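Local coordinates for calcium uptake protein 2, mitochondrial (Homo sapiens, PDB 6LB7) that probably helps regulate calcium entry into mitochondria as an EF-hand, calcium-binding partner of the mitochondrial calcium uniporter, at residues Q184-F192 and I237-H247. Sequence-based numbering, arbitrary orientation.
Sequences QTEIQEMEF and ISLDEFKSFCH
Gln188 faces Lys243, and Phe192 faces Leu239, where helices 173-196 and 239-249 cross steeply, the N-to-C directions of their short segments 125° apart and their axes 10.1 Å apart at closest approach. This helix-helix junction in a largely helical EF-hand protein illustrates how the interface between two helices can combine a knob-into-hole side chain, an aromatic cluster and an ion pair at its margin. Gln188 is the knob, set among Phe242, Lys243, Cys246 and His247. Its NE2 comes 3.5 Å from Cys246 CB, while OE1 lies alongside the aliphatic start of Lys243; the amide stands steeply to the imidazole of His247. A water joins Gln188 NE2 to Cys246 O through weak bonds. One turn on, Phe192 holds CG anti to its backbone N (chi1 -179°), which carries the ring across to the start of helix 239-249. There Leu239 CD1 presses on one face in a CH-pi contact, 3.9 Å from the Phe192 ring centroid, and Ile237 O lies at the ring edge. The Phe242 ring meets Phe192 obliquely and turns its own edge to Gln188 O, with CE1 3.5 Å from that oxygen. Beside them Ser238 and Glu241 form a capping box, in which Glu241 N donates to Ser238 OG and Ser238 N to Glu241 OE1. Toward the more accessible flank, Lys243, extended beyond CG, reaches Glu189 in a salt bridge; the other carboxylate oxygen, OE1, pairs with Arg74. Replacing Glu189 by alanine removes the carboxylate between Lys243 and Arg74, and would probably leave the Lys243 ammonium without its mate and free to swing, and Arg74 with one fewer anionic partner. In the salt bridge itself, Lys243 NZ approaches the anti lone pair of Glu189 OE2 at 2.9 Å.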
loop_
_atom_site.group_PDB
_atom_site.type_symbol
_atom_site.label_atom_id
_atom_site.label_comp_id
_atom_site.label_asym_id
_atom_site.label_seq_id
_atom_site.Cartn_x
_atom_site.Cartn_y
_atom_site.Cartn_z
ATOM N N GLN B 184 -7.693 19.161 -6.122
ATOM C CA GLN B 184 -8.770 18.167 -6.076
ATOM C C GLN B 184 -10.142 18.842 -6.048
ATOM O O GLN B 184 -11.050 18.458 -6.793
ATOM C CB GLN B 184 -8.592 17.239 -4.876
ATOM C CG GLN B 184 -7.312 16.410 -4.883
ATOM C CD GLN B 184 -7.325 15.327 -3.826
ATOM O OE1 GLN B 184 -8.098 15.394 -2.873
ATOM N NE2 GLN B 184 -6.473 14.310 -3.995
ATOM N N THR B 185 -10.309 19.867 -5.206
ATOM C CA THR B 185 -11.580 20.592 -5.176
ATOM C C THR B 185 -11.927 21.181 -6.542
ATOM O O THR B 185 -13.079 21.100 -6.995
ATOM C CB THR B 185 -11.527 21.701 -4.123
ATOM O OG1 THR B 185 -11.272 21.122 -2.847
ATOM C CG2 THR B 185 -12.860 22.441 -4.063
ATOM N N GLU B 186 -10.946 21.783 -7.214
ATOM C CA GLU B 186 -11.224 22.410 -8.498
ATOM C C GLU B 186 -11.701 21.394 -9.539
ATOM O O GLU B 186 -12.670 21.663 -10.262
ATOM C CB GLU B 186 -9.992 23.172 -8.996
ATOM C CG GLU B 186 -10.202 23.778 -10.372
ATOM C CD GLU B 186 -9.367 25.038 -10.606
ATOM O OE1 GLU B 186 -8.187 25.108 -10.201
ATOM O OE2 GLU B 186 -9.902 25.974 -11.207
ATOM N N ILE B 187 -11.053 20.222 -9.628
ATOM C CA ILE B 187 -11.531 19.183 -10.554
ATOM C C ILE B 187 -12.941 18.751 -10.181
ATOM O O ILE B 187 -13.784 18.519 -11.055
ATOM C CB ILE B 187 -10.596 17.953 -10.576
ATOM C CG1 ILE B 187 -9.159 18.322 -10.970
ATOM C CG2 ILE B 187 -11.180 16.841 -11.527
ATOM C CD1 ILE B 187 -9.064 19.250 -12.126
ATOM N N GLN B 188 -13.200 18.568 -8.881
ATOM C CA GLN B 188 -14.558 18.136 -8.570
ATOM C C GLN B 188 -15.568 19.233 -8.889
ATOM O O GLN B 188 -16.630 18.972 -9.469
ATOM C CB GLN B 188 -14.674 17.712 -7.095
ATOM C CG GLN B 188 -13.748 16.563 -6.634
ATOM C CD GLN B 188 -13.374 16.649 -5.157
ATOM O OE1 GLN B 188 -13.757 17.515 -4.478
ATOM N NE2 GLN B 188 -12.628 15.738 -4.668
ATOM N N GLU B 189 -15.275 20.513 -8.653
ATOM C CA GLU B 189 -16.270 21.532 -8.978
ATOM C C GLU B 189 -16.468 21.639 -10.480
ATOM O O GLU B 189 -17.588 21.847 -10.961
ATOM C CB GLU B 189 -15.851 22.888 -8.389
ATOM C CG GLU B 189 -15.965 22.935 -6.863
ATOM C CD GLU B 189 -15.493 24.240 -6.256
ATOM O OE1 GLU B 189 -14.995 25.112 -6.988
ATOM O OE2 GLU B 189 -15.625 24.374 -5.025
ATOM N N MET B 190 -15.394 21.500 -11.244
ATOM C CA MET B 190 -15.536 21.620 -12.690
ATOM C C MET B 190 -16.308 20.440 -13.267
ATOM O O MET B 190 -17.197 20.618 -14.107
ATOM C CB MET B 190 -14.160 21.738 -13.314
ATOM C CG MET B 190 -14.187 22.039 -14.762
ATOM S SD MET B 190 -12.531 22.527 -15.262
ATOM C CE MET B 190 -12.939 23.421 -16.748
ATOM N N GLU B 191 -15.986 19.221 -12.823
ATOM C CA GLU B 191 -16.740 18.057 -13.277
ATOM C C GLU B 191 -18.194 18.123 -12.818
ATOM O O GLU B 191 -19.100 17.745 -13.563
ATOM C CB GLU B 191 -16.074 16.769 -12.787
ATOM C CG GLU B 191 -14.742 16.518 -13.491
ATOM C CD GLU B 191 -14.190 15.131 -13.250
ATOM O OE1 GLU B 191 -14.389 14.576 -12.138
ATOM O OE2 GLU B 191 -13.570 14.585 -14.190
ATOM N N PHE B 192 -18.442 18.608 -11.607
ATOM C CA PHE B 192 -19.824 18.734 -11.160
ATOM C C PHE B 192 -20.652 19.549 -12.147
ATOM O O PHE B 192 -21.721 19.120 -12.573
ATOM C CB PHE B 192 -19.890 19.388 -9.790
ATOM C CG PHE B 192 -21.297 19.516 -9.261
ATOM C CD1 PHE B 192 -22.031 20.680 -9.463
ATOM C CD2 PHE B 192 -21.889 18.457 -8.582
ATOM C CE1 PHE B 192 -23.331 20.789 -8.979
ATOM C CE2 PHE B 192 -23.171 18.561 -8.089
ATOM C CZ PHE B 192 -23.898 19.727 -8.287
ATOM N N ILE B 237 -28.515 15.587 -6.341
ATOM C CA ILE B 237 -27.271 15.520 -5.583
ATOM C C ILE B 237 -26.634 16.903 -5.536
ATOM O O ILE B 237 -26.490 17.566 -6.574
ATOM C CB ILE B 237 -26.314 14.493 -6.215
ATOM C CG1 ILE B 237 -26.879 13.076 -6.040
ATOM C CG2 ILE B 237 -24.907 14.644 -5.656
ATOM C CD1 ILE B 237 -26.735 12.207 -7.267
ATOM N N SER B 238 -26.236 17.333 -4.345
ATOM C CA SER B 238 -25.567 18.615 -4.188
ATOM C C SER B 238 -24.073 18.510 -4.495
ATOM O O SER B 238 -23.476 17.423 -4.519
ATOM C CB SER B 238 -25.741 19.151 -2.762
ATOM O OG SER B 238 -24.957 18.404 -1.837
ATOM N N LEU B 239 -23.454 19.672 -4.682
ATOM C CA LEU B 239 -22.005 19.702 -4.855
ATOM C C LEU B 239 -21.292 19.058 -3.662
ATOM O O LEU B 239 -20.348 18.272 -3.832
ATOM C CB LEU B 239 -21.540 21.143 -5.052
ATOM C CG LEU B 239 -20.049 21.384 -5.260
ATOM C CD1 LEU B 239 -19.562 20.626 -6.497
ATOM C CD2 LEU B 239 -19.797 22.876 -5.413
ATOM N N ASP B 240 -21.723 19.386 -2.442
ATOM C CA ASP B 240 -21.071 18.817 -1.265
ATOM C C ASP B 240 -21.212 17.301 -1.230
ATOM O O ASP B 240 -20.265 16.596 -0.873
ATOM C CB ASP B 240 -21.639 19.426 0.026
ATOM C CG ASP B 240 -21.062 20.807 0.321
ATOM O OD1 ASP B 240 -19.981 21.113 -0.219
ATOM O OD2 ASP B 240 -21.689 21.582 1.083
ATOM N N GLU B 241 -22.393 16.781 -1.571
ATOM C CA GLU B 241 -22.559 15.334 -1.624
ATOM C C GLU B 241 -21.684 14.731 -2.716
ATOM O O GLU B 241 -21.123 13.641 -2.543
ATOM C CB GLU B 241 -24.036 14.976 -1.837
ATOM C CG GLU B 241 -24.921 15.386 -0.655
ATOM C CD GLU B 241 -26.428 15.284 -0.933
ATOM O OE1 GLU B 241 -26.848 15.295 -2.118
ATOM O OE2 GLU B 241 -27.195 15.210 0.048
ATOM N N PHE B 242 -21.555 15.422 -3.850
ATOM C CA PHE B 242 -20.681 14.936 -4.905
ATOM C C PHE B 242 -19.236 14.929 -4.438
ATOM O O PHE B 242 -18.509 13.952 -4.660
ATOM C CB PHE B 242 -20.853 15.795 -6.161
ATOM C CG PHE B 242 -19.958 15.403 -7.293
ATOM C CD1 PHE B 242 -18.924 16.234 -7.682
ATOM C CD2 PHE B 242 -20.165 14.207 -7.984
ATOM C CE1 PHE B 242 -18.109 15.898 -8.735
ATOM C CE2 PHE B 242 -19.345 13.853 -9.048
ATOM C CZ PHE B 242 -18.316 14.690 -9.428
ATOM N N LYS B 243 -18.799 16.009 -3.777
ATOM C CA LYS B 243 -17.424 16.077 -3.287
ATOM C C LYS B 243 -17.120 14.930 -2.328
ATOM O O LYS B 243 -16.021 14.362 -2.364
ATOM C CB LYS B 243 -17.155 17.423 -2.592
ATOM C CG LYS B 243 -17.053 18.609 -3.530
ATOM C CD LYS B 243 -16.898 19.943 -2.761
ATOM C CE LYS B 243 -16.648 21.070 -3.735
ATOM N NZ LYS B 243 -16.448 22.395 -3.098
ATOM N N SER B 244 -18.080 14.569 -1.473
ATOM C CA SER B 244 -17.855 13.472 -0.527
ATOM C C SER B 244 -17.627 12.158 -1.254
ATOM O O SER B 244 -16.767 11.370 -0.853
ATOM C CB SER B 244 -19.034 13.317 0.435
ATOM O OG SER B 244 -19.202 14.516 1.154
ATOM N N PHE B 245 -18.408 11.891 -2.306
ATOM C CA PHE B 245 -18.164 10.685 -3.085
ATOM C C PHE B 245 -16.796 10.719 -3.732
ATOM O O PHE B 245 -16.096 9.699 -3.758
ATOM C CB PHE B 245 -19.219 10.475 -4.164
ATOM C CG PHE B 245 -19.103 9.137 -4.831
ATOM C CD1 PHE B 245 -19.702 8.018 -4.259
ATOM C CD2 PHE B 245 -18.354 8.985 -6.003
ATOM C CE1 PHE B 245 -19.586 6.773 -4.857
ATOM C CE2 PHE B 245 -18.222 7.740 -6.614
ATOM C CZ PHE B 245 -18.844 6.624 -6.028
ATOM N N CYS B 246 -16.408 11.867 -4.298
ATOM C CA CYS B 246 -15.099 11.933 -4.938
ATOM C C CYS B 246 -13.983 11.683 -3.935
ATOM O O CYS B 246 -12.983 11.037 -4.263
ATOM C CB CYS B 246 -14.902 13.276 -5.654
ATOM S SG CYS B 246 -16.006 13.513 -7.065
ATOM N N HIS B 247 -14.110 12.214 -2.720
ATOM C CA HIS B 247 -13.111 11.916 -1.691
ATOM C C HIS B 247 -13.071 10.423 -1.373
ATOM O O HIS B 247 -11.991 9.855 -1.154
ATOM C CB HIS B 247 -13.409 12.715 -0.419
ATOM C CG HIS B 247 -13.149 14.177 -0.559
ATOM N ND1 HIS B 247 -13.941 15.138 0.032
ATOM C CD2 HIS B 247 -12.176 14.846 -1.222
ATOM C CE1 HIS B 247 -13.467 16.336 -0.261
ATOM N NE2 HIS B 247 -12.401 16.186 -1.027
HETATM O O HOH W 1 -11.001 13.534 -4.613
#